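Local coordinates for protein putative serine phosphatase (Pseudomonas aeruginosa, PDB 6K4E) that probably acts as a magnesium-dependent PP2C-type protein phosphatase in the SiaABC threonine phosphorylation pathway that controls biofilm formation, at residues V98-A103 against V138-P143; R128-H133 against D151-S156; R262-Q267 against A273-A278. All coordinates share one frame; numbering follows the deposited sequence.

Interaction 1. Residues V98-A103 against V138-P143; sequences VYREQA and VGSRDP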
loop_
_atom_site.group_PDB
_atom_site.type_symbol
_atom_site.label_atom_id
_atom_site.label_comp_id
_atom_site.label_asym_id
_atom_site.label_seq_id
_atom_site.Cartn_x
_atom_site.Cartn_y
_atom_site.Cartn_z
ATOM N N VAL B 98 -0.330 12.326 -8.198
ATOM C CA VAL B 98 -1.566 12.680 -7.524
ATOM C C VAL B 98 -2.196 13.856 -8.252
ATOM O O VAL B 98 -1.531 14.574 -8.992
ATOM C CB VAL B 98 -1.318 12.978 -6.005
ATOM C CG1 VAL B 98 -0.916 11.710 -5.252
ATOM C CG2 VAL B 98 -0.268 14.077 -5.789
ATOM N N TYR B 99 -3.464 14.066 -8.008
ATOM C CA TYR B 99 -4.228 15.169 -8.572
ATOM C C TYR B 99 -5.489 15.279 -7.749
ATOM O O TYR B 99 -6.088 14.261 -7.415
ATOM C CB TYR B 99 -4.611 14.890 -10.031
ATOM C CG TYR B 99 -5.512 15.963 -10.597
ATOM C CD1 TYR B 99 -5.034 17.251 -10.836
ATOM C CD2 TYR B 99 -6.832 15.688 -10.923
ATOM C CE1 TYR B 99 -5.855 18.242 -11.360
ATOM C CE2 TYR B 99 -7.663 16.676 -11.450
ATOM C CZ TYR B 99 -7.166 17.953 -11.668
ATOM O OH TYR B 99 -7.950 18.950 -12.174
ATOM N N ARG B 100 -5.871 16.507 -7.405
ATOM C CA ARG B 100 -7.080 16.829 -6.655
ATOM C C ARG B 100 -7.636 18.172 -7.153
ATOM O O ARG B 100 -7.061 19.221 -6.865
ATOM C CB ARG B 100 -6.774 16.868 -5.149
ATOM C CG ARG B 100 -7.990 17.201 -4.256
ATOM C CD ARG B 100 -9.013 16.070 -4.176
ATOM N NE ARG B 100 -8.451 14.892 -3.503
ATOM C CZ ARG B 100 -8.615 14.589 -2.223
ATOM N NH1 ARG B 100 -9.395 15.336 -1.452
ATOM N NH2 ARG B 100 -7.997 13.544 -1.704
ATOM N N GLU B 101 -8.742 18.126 -7.887
ATOM C CA GLU B 101 -9.409 19.317 -8.392
ATOM C C GLU B 101 -10.226 20.012 -7.305
ATOM O O GLU B 101 -10.958 19.369 -6.563
ATOM C CB GLU B 101 -10.333 18.969 -9.565
ATOM C CG GLU B 101 -10.824 20.197 -10.319
ATOM C CD GLU B 101 -12.216 20.144 -10.933
ATOM O OE1 GLU B 101 -12.985 19.202 -10.631
ATOM O OE2 GLU B 101 -12.541 21.071 -11.709
ATOM N N GLN B 102 -10.125 21.342 -7.251
ATOM C CA GLN B 102 -10.934 22.180 -6.378
ATOM C C GLN B 102 -11.675 23.173 -7.266
ATOM O O GLN B 102 -11.407 23.231 -8.463
ATOM C CB GLN B 102 -10.065 22.906 -5.340
ATOM C CG GLN B 102 -9.385 21.984 -4.333
ATOM C CD GLN B 102 -10.309 21.269 -3.355
ATOM O OE1 GLN B 102 -9.906 20.294 -2.741
ATOM N NE2 GLN B 102 -11.565 21.721 -3.155
ATOM N N ALA B 103 -12.598 23.948 -6.714
ATOM C CA ALA B 103 -13.330 24.929 -7.518
ATOM C C ALA B 103 -12.424 26.101 -7.961
ATOM O O ALA B 103 -12.540 26.587 -9.093
ATOM C CB ALA B 103 -14.512 25.460 -6.721
ATOM N N VAL B 138 -4.903 18.775 6.200
ATOM C CA VAL B 138 -4.476 20.179 6.049
ATOM C C VAL B 138 -5.060 20.924 4.824
ATOM O O VAL B 138 -4.797 22.121 4.666
ATOM C CB VAL B 138 -2.929 20.328 6.090
ATOM C CG1 VAL B 138 -2.363 19.901 7.439
ATOM C CG2 VAL B 138 -2.244 19.595 4.938
ATOM N N GLY B 139 -5.813 20.229 3.978
ATOM C CA GLY B 139 -6.359 20.818 2.760
ATOM C C GLY B 139 -5.443 20.559 1.584
ATOM O O GLY B 139 -4.346 20.022 1.759
ATOM N N SER B 140 -5.882 20.938 0.379
ATOM C CA SER B 140 -5.126 20.680 -0.838
ATOM C C SER B 140 -4.353 21.904 -1.357
ATOM O O SER B 140 -3.699 21.834 -2.398
ATOM C CB SER B 140 -6.066 20.130 -1.903
ATOM O OG SER B 140 -7.136 21.039 -2.102
ATOM N N ARG B 141 -4.359 22.994 -0.580
ATOM C CA ARG B 141 -3.785 24.284 -0.953
ATOM C C ARG B 141 -2.413 24.601 -0.347
ATOM O O ARG B 141 -1.794 25.592 -0.744
ATOM C CB ARG B 141 -4.801 25.397 -0.626
ATOM C CG ARG B 141 -6.149 25.078 -1.276
ATOM C CD ARG B 141 -7.215 26.159 -1.183
ATOM N NE ARG B 141 -8.387 25.784 -1.985
ATOM C CZ ARG B 141 -9.376 25.001 -1.554
ATOM N NH1 ARG B 141 -9.350 24.500 -0.320
ATOM N NH2 ARG B 141 -10.394 24.711 -2.353
ATOM N N ASP B 142 -1.894 23.739 0.529
ATOM C CA ASP B 142 -0.616 24.008 1.156
ATOM C C ASP B 142 0.326 22.826 0.904
ATOM O O ASP B 142 0.366 21.918 1.739
ATOM C CB ASP B 142 -0.851 24.282 2.664
ATOM C CG ASP B 142 0.320 24.817 3.474
ATOM O OD1 ASP B 142 1.480 24.657 3.031
ATOM O OD2 ASP B 142 0.083 25.305 4.599
ATOM N N PRO B 143 1.103 22.829 -0.223
ATOM C CA PRO B 143 1.993 21.689 -0.528
ATOM C C PRO B 143 2.992 21.320 0.572
ATOM O O PRO B 143 3.152 20.142 0.859
ATOM C CB PRO B 143 2.679 22.121 -1.832
ATOM C CG PRO B 143 1.700 23.030 -2.465
ATOM C CD PRO B 143 1.141 23.819 -1.319
#
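Arg100 and Ser140 mark the nearest approach of the two backbones, with CA atoms 7.2 Å apart, where the end of edge strand 95-101 runs past the loop between helices 117-138 and 143-157. In the layered alpha-beta fold of PP2C-type phosphatases, this is a place where the loop linking two helices is joined to the edge of a beta sheet by side chains rather than by backbone pairing. Gln102, just beyond the strand, carries most of the strand side of the contact. Its chain bends at chi2 and turns its flank to the loop, so that CG lies 3.3 Å from Ser140 OG while CB stands 3.5 Å from Arg141 NH2. The amide end reaches the same two residues, its plane inclined by 56° to the guanidinium of Arg141. The Arg141 chain, extended from CG to NE, brings NH2 across the Gln102 side chain at an angle, near CB and CG. The charge finds its main partner in Asp104, in a salt bridge that ties the loop to the turn following the strand, and Trp177 of strand 171-179 touches both Gln102 and Arg141. Gly139 opens the loop with positive phi, 94°, a conformation in which a CB would press on the preceding carbonyl oxygen. Nearer the strand, carbon meets carbon: Ile135 touches both Arg100 and Ser140, and Arg100 CG comes to 4.2 Å from Ser140 CB.

Interaction 2. Residues R128-H133 against D151-S156; sequences RAAIDH and DQAMRS
Ala130 and Ala153 face each other methyl to methyl, their CB atoms 3.7 Å apart, at the crossing of two consecutive helices that form a helical hairpin on one side of the PP2C-like fold. The short segments run with an angle of 130° between their directions, and their axes come within 8.7 Å. Small residues make this possible: the CA atoms of the two alanines are only 5.3 Å apart. The larger side chains are set around this point. Met154 sends CG anti to its carbonyl carbon (chi1 -76°) and then bends twice, which lays the thioether against the Ala130 methyl, with SD 3.9 Å from Ala130 CB; beyond it lie Met123 and Leu126 of helix 117-138. His133, one helical turn after Ala130, brings imidazole CD2 to 4.1 Å from Ala153 CB. All of these cross-helix contacts are apolar, and the charges pair within their own helices. Arg155 bridges back to Asp151. On helix 117-138, near the second subunit, whose Ser156 and Met157 pack on Arg128 and Asp132 respectively, Arg128 grips Asp132 side-on with two nitrogens. The carboxylate lies at the edge of the guanidinium, close to its plane: Arg128 NE bonds Asp132 OD1 at 3.1 Å, and Arg128 NH2 meets the syn lone pair of Asp132 OD2 at 3.2 Å.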
loop_
_atom_site.group_PDB
_atom_site.type_symbol
_atom_site.label_atom_id
_atom_site.label_comp_id
_atom_site.label_asym_id
_atom_site.label_seq_id
_atom_site.Cartn_x
_atom_site.Cartn_y
_atom_site.Cartn_z
ATOM N N ARG B 128 0.124 6.741 -1.350
ATOM C CA ARG B 128 -1.136 7.231 -1.912
ATOM C C ARG B 128 -2.148 7.482 -0.780
ATOM O O ARG B 128 -2.766 8.546 -0.742
ATOM C CB ARG B 128 -1.693 6.266 -2.982
ATOM C CG ARG B 128 -3.212 6.378 -3.250
ATOM C CD ARG B 128 -3.630 7.644 -3.996
ATOM N NE ARG B 128 -5.034 7.976 -3.737
ATOM C CZ ARG B 128 -6.059 7.626 -4.505
ATOM N NH1 ARG B 128 -5.861 6.947 -5.622
ATOM N NH2 ARG B 128 -7.291 7.964 -4.161
ATOM N N ALA B 129 -2.275 6.528 0.149
ATOM C CA ALA B 129 -3.149 6.637 1.323
ATOM C C ALA B 129 -2.668 7.717 2.283
ATOM O O ALA B 129 -3.489 8.505 2.753
ATOM C CB ALA B 129 -3.233 5.302 2.036
ATOM N N ALA B 130 -1.348 7.786 2.549
ATOM C CA ALA B 130 -0.721 8.850 3.361
ATOM C C ALA B 130 -0.986 10.253 2.742
ATOM O O ALA B 130 -1.188 11.208 3.485
ATOM C CB ALA B 130 0.783 8.619 3.462
ATOM N N ILE B 131 -1.030 10.367 1.409
ATOM C CA ILE B 131 -1.282 11.661 0.755
ATOM C C ILE B 131 -2.762 12.066 0.929
ATOM O O ILE B 131 -3.040 13.233 1.240
ATOM C CB ILE B 131 -0.751 11.715 -0.721
ATOM C CG1 ILE B 131 0.760 11.990 -0.694
ATOM C CG2 ILE B 131 -1.472 12.793 -1.585
ATOM C CD1 ILE B 131 1.497 11.796 -1.975
ATOM N N ASP B 132 -3.690 11.086 0.819
ATOM C CA ASP B 132 -5.130 11.292 1.019
ATOM C C ASP B 132 -5.407 11.774 2.435
ATOM O O ASP B 132 -6.170 12.722 2.614
ATOM C CB ASP B 132 -5.903 9.980 0.745
ATOM C CG ASP B 132 -6.019 9.652 -0.729
ATOM O OD1 ASP B 132 -5.173 10.136 -1.519
ATOM O OD2 ASP B 132 -6.928 8.898 -1.093
ATOM N N HIS B 133 -4.777 11.130 3.436
ATOM C CA HIS B 133 -4.894 11.526 4.844
ATOM C C HIS B 133 -4.445 12.986 5.000
ATOM O O HIS B 133 -5.180 13.788 5.561
ATOM C CB HIS B 133 -4.054 10.611 5.763
ATOM C CG HIS B 133 -3.828 11.183 7.129
ATOM N ND1 HIS B 133 -4.724 10.962 8.164
ATOM C CD2 HIS B 133 -2.832 11.989 7.577
ATOM C CE1 HIS B 133 -4.242 11.628 9.206
ATOM N NE2 HIS B 133 -3.110 12.267 8.898
ATOM N N ASP B 151 4.754 12.657 5.448
ATOM C CA ASP B 151 5.925 12.146 6.159
ATOM C C ASP B 151 5.468 11.479 7.481
ATOM O O ASP B 151 5.809 10.328 7.705
ATOM C CB ASP B 151 6.920 13.300 6.420
ATOM C CG ASP B 151 8.298 12.935 6.967
ATOM O OD1 ASP B 151 8.557 11.746 7.177
ATOM O OD2 ASP B 151 9.131 13.853 7.141
ATOM N N GLN B 152 4.655 12.184 8.302
ATOM C CA GLN B 152 4.146 11.683 9.585
ATOM C C GLN B 152 3.286 10.416 9.439
ATOM O O GLN B 152 3.525 9.434 10.147
ATOM C CB GLN B 152 3.410 12.788 10.370
ATOM C CG GLN B 152 4.333 13.900 10.907
ATOM C CD GLN B 152 5.538 13.402 11.707
ATOM O OE1 GLN B 152 5.420 12.609 12.657
ATOM N NE2 GLN B 152 6.732 13.855 11.328
ATOM N N ALA B 153 2.342 10.434 8.468
ATOM C CA ALA B 153 1.460 9.323 8.128
ATOM C C ALA B 153 2.305 8.126 7.707
ATOM O O ALA B 153 2.014 7.014 8.143
ATOM C CB ALA B 153 0.499 9.726 7.012
ATOM N N MET B 154 3.385 8.350 6.914
ATOM C CA MET B 154 4.291 7.271 6.498
ATOM C C MET B 154 5.035 6.667 7.696
ATOM O O MET B 154 5.057 5.449 7.827
ATOM C CB MET B 154 5.276 7.744 5.440
ATOM C CG MET B 154 4.659 7.882 4.035
ATOM S SD MET B 154 3.975 6.349 3.365
ATOM C CE MET B 154 5.401 5.292 3.393
ATOM N N ARG B 155 5.573 7.512 8.601
ATOM C CA ARG B 155 6.293 7.083 9.825
ATOM C C ARG B 155 5.390 6.295 10.766
ATOM O O ARG B 155 5.861 5.430 11.525
ATOM C CB ARG B 155 6.850 8.285 10.587
ATOM C CG ARG B 155 7.899 9.047 9.837
ATOM C CD ARG B 155 8.450 10.193 10.657
ATOM N NE ARG B 155 9.252 11.103 9.836
ATOM C CZ ARG B 155 10.545 10.938 9.573
ATOM N NH1 ARG B 155 11.198 9.882 10.050
ATOM N NH2 ARG B 155 11.194 11.821 8.825
ATOM N N SER B 156 4.087 6.636 10.725
ATOM C CA SER B 156 3.029 6.016 11.524
ATOM C C SER B 156 2.716 4.576 11.081
ATOM O O SER B 156 2.303 3.787 11.904
ATOM C CB SER B 156 1.766 6.878 11.470
ATOM O OG SER B 156 0.590 6.087 11.441
#

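Interaction 3. Residues R262-Q267 against A273-A278; sequences RDHARQ and AEAFVA
His264 and Phe276 form an offset edge-to-face aromatic pair in which the phenyl edge is directed at the imidazole face. The ring centroids are 5.5 Å apart and the planes stand at 86°, almost perpendicular. Both side chains leave their helices with CG anti to the carbonyl carbon (chi1 -64° for His264 and -67° for Phe276), and they slide past each other in opposite directions. One corner of the phenyl ring does most of the touching: Phe276 CE1 is 3.6 Å from His264 CB and equally near ND1. Phe276 is itself engaged by a second aromatic, Phe83 of strand 82-87, and by Met260 and Leu261 of helix 254-264, so its ring links the helical pair to the beta sheet that the helices cover.

The aliphatic part of the contact belongs to Ala275. Its CB lies 3.5 Å from His264 NE2 and 3.6 Å from CD2, so the imidazole meets the methyl with the side remote from its own backbone.

Hydrogen bonds set the frame without linking the two segments directly. His264 ND1 is bonded to the carbonyl oxygen of Met260, one turn back, which helps to hold the rotation of the imidazole. The chain then folds through a type I turn, closed by Gln267 N bonding His264 O at 2.8 Å, and Ala265 O is bonded to Thr232 OG1 on the sheet.

As an example of helix packing in a PP2C-like fold, this one joins neighbouring helices 254-264 and 269-284 through a histidine used as a packing residue. The carbonyl partner implies a proton on ND1, while the imidazole face remains the surface that receives the weakly positive phenyl edge of Phe276.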
loop_
_atom_site.group_PDB
_atom_site.type_symbol
_atom_site.label_atom_id
_atom_site.label_comp_id
_atom_site.label_asym_id
_atom_site.label_seq_id
_atom_site.Cartn_x
_atom_site.Cartn_y
_atom_site.Cartn_z
ATOM N N ARG B 262 12.079 23.806 -23.064
ATOM C CA ARG B 262 12.032 25.110 -23.733
ATOM C C ARG B 262 11.639 24.941 -25.189
ATOM O O ARG B 262 10.790 25.679 -25.691
ATOM C CB ARG B 262 13.404 25.797 -23.667
ATOM C CG ARG B 262 13.422 27.204 -24.317
ATOM C CD ARG B 262 14.832 27.725 -24.568
ATOM N NE ARG B 262 15.559 26.877 -25.520
ATOM C CZ ARG B 262 16.598 26.101 -25.217
ATOM N NH1 ARG B 262 17.103 26.099 -23.981
ATOM N NH2 ARG B 262 17.168 25.351 -26.154
ATOM N N ASP B 263 12.240 23.961 -25.856
ATOM C CA ASP B 263 11.935 23.679 -27.261
ATOM C C ASP B 263 10.477 23.332 -27.526
ATOM O O ASP B 263 9.969 23.663 -28.586
ATOM C CB ASP B 263 12.847 22.567 -27.793
ATOM C CG ASP B 263 13.948 23.107 -28.659
ATOM O OD1 ASP B 263 14.944 23.636 -28.097
ATOM O OD2 ASP B 263 13.795 23.062 -29.899
ATOM N N HIS B 264 9.802 22.654 -26.576
ATOM C CA HIS B 264 8.424 22.185 -26.803
ATOM C C HIS B 264 7.336 22.929 -26.028
ATOM O O HIS B 264 6.176 22.810 -26.409
ATOM C CB HIS B 264 8.350 20.668 -26.532
ATOM C CG HIS B 264 9.195 19.862 -27.488
ATOM N ND1 HIS B 264 10.533 19.558 -27.208
ATOM C CD2 HIS B 264 8.900 19.406 -28.733
ATOM C CE1 HIS B 264 10.976 18.876 -28.257
ATOM N NE2 HIS B 264 10.036 18.760 -29.204
ATOM N N ALA B 265 7.703 23.728 -24.993
ATOM C CA ALA B 265 6.813 24.414 -24.033
ATOM C C ALA B 265 5.579 25.108 -24.613
ATOM O O ALA B 265 4.513 25.064 -23.996
ATOM C CB ALA B 265 7.586 25.403 -23.182
ATOM N N ARG B 266 5.722 25.768 -25.742
ATOM C CA ARG B 266 4.609 26.483 -26.373
ATOM C C ARG B 266 3.694 25.559 -27.194
ATOM O O ARG B 266 2.615 25.979 -27.566
ATOM C CB ARG B 266 5.132 27.673 -27.207
ATOM C CG ARG B 266 4.454 28.997 -26.839
ATOM C CD ARG B 266 5.047 30.236 -27.515
ATOM N NE ARG B 266 6.344 30.621 -26.942
ATOM C CZ ARG B 266 6.900 31.828 -27.046
ATOM N NH1 ARG B 266 6.268 32.807 -27.685
ATOM N NH2 ARG B 266 8.083 32.071 -26.495
ATOM N N GLN B 267 4.099 24.301 -27.448
ATOM C CA GLN B 267 3.336 23.347 -28.266
ATOM C C GLN B 267 2.141 22.700 -27.528
ATOM O O GLN B 267 2.191 22.572 -26.290
ATOM C CB GLN B 267 4.273 22.237 -28.791
ATOM C CG GLN B 267 5.431 22.707 -29.725
ATOM C CD GLN B 267 4.959 23.608 -30.817
ATOM O OE1 GLN B 267 4.348 23.188 -31.807
ATOM N NE2 GLN B 267 5.162 24.879 -30.614
ATOM N N ALA B 273 4.125 15.519 -25.149
ATOM C CA ALA B 273 4.192 14.160 -24.608
ATOM C C ALA B 273 4.798 13.224 -25.619
ATOM O O ALA B 273 5.785 12.582 -25.295
ATOM C CB ALA B 273 2.803 13.677 -24.235
ATOM N N GLU B 274 4.243 13.176 -26.850
ATOM C CA GLU B 274 4.776 12.345 -27.935
ATOM C C GLU B 274 6.237 12.663 -28.243
ATOM O O GLU B 274 7.042 11.728 -28.348
ATOM C CB GLU B 274 3.940 12.506 -29.226
ATOM C CG GLU B 274 4.208 11.450 -30.301
ATOM C CD GLU B 274 5.243 11.717 -31.393
ATOM O OE1 GLU B 274 5.777 12.849 -31.458
ATOM O OE2 GLU B 274 5.508 10.791 -32.194
ATOM N N ALA B 275 6.586 13.973 -28.376
ATOM C CA ALA B 275 7.957 14.381 -28.650
ATOM C C ALA B 275 8.907 13.961 -27.549
ATOM O O ALA B 275 10.013 13.545 -27.880
ATOM C CB ALA B 275 8.057 15.884 -28.889
ATOM N N PHE B 276 8.487 14.052 -26.265
ATOM C CA PHE B 276 9.314 13.699 -25.128
ATOM C C PHE B 276 9.599 12.189 -25.121
ATOM O O PHE B 276 10.759 11.798 -24.959
ATOM C CB PHE B 276 8.697 14.185 -23.818
ATOM C CG PHE B 276 8.610 15.684 -23.589
ATOM C CD1 PHE B 276 9.119 16.591 -24.528
ATOM C CD2 PHE B 276 8.130 16.190 -22.382
ATOM C CE1 PHE B 276 9.085 17.977 -24.278
ATOM C CE2 PHE B 276 8.079 17.573 -22.143
ATOM C CZ PHE B 276 8.537 18.459 -23.097
ATOM N N VAL B 277 8.564 11.350 -25.385
ATOM C CA VAL B 277 8.708 9.886 -25.497
ATOM C C VAL B 277 9.656 9.535 -26.667
ATOM O O VAL B 277 10.609 8.776 -26.466
ATOM C CB VAL B 277 7.326 9.168 -25.608
ATOM C CG1 VAL B 277 7.465 7.728 -26.100
ATOM C CG2 VAL B 277 6.585 9.208 -24.286
ATOM N N ALA B 278 9.416 10.103 -27.859
ATOM C CA ALA B 278 10.292 9.880 -29.014
ATOM C C ALA B 278 11.756 10.391 -28.790
ATOM O O ALA B 278 12.684 9.762 -29.286
ATOM C CB ALA B 278 9.694 10.509 -30.265
#

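In the fold
Interactions 1 and 2 are neighbours, their centres 15 Å apart, and they cross along the chain: strand 95-101, helix 117-138, the interhelical loop and helix 143-157 supply their segments in turn. They touch where Val98 CG1 lies 3.9 Å from Ile131 CG2, so the helical pair packs directly on the sheet whose edge carries interaction 1. Interaction 3 follows later in the sequence, its centre 34 Å from that of interaction 2 and on the opposite side of the chain's centre, on helices covering the other sheet. Together they sample both helical flanks of a sandwich whose magnesium ions are bound by Asp112, Cys113, Gly115, Asp238 and Asp291, while interaction 2 also borders the second subunit.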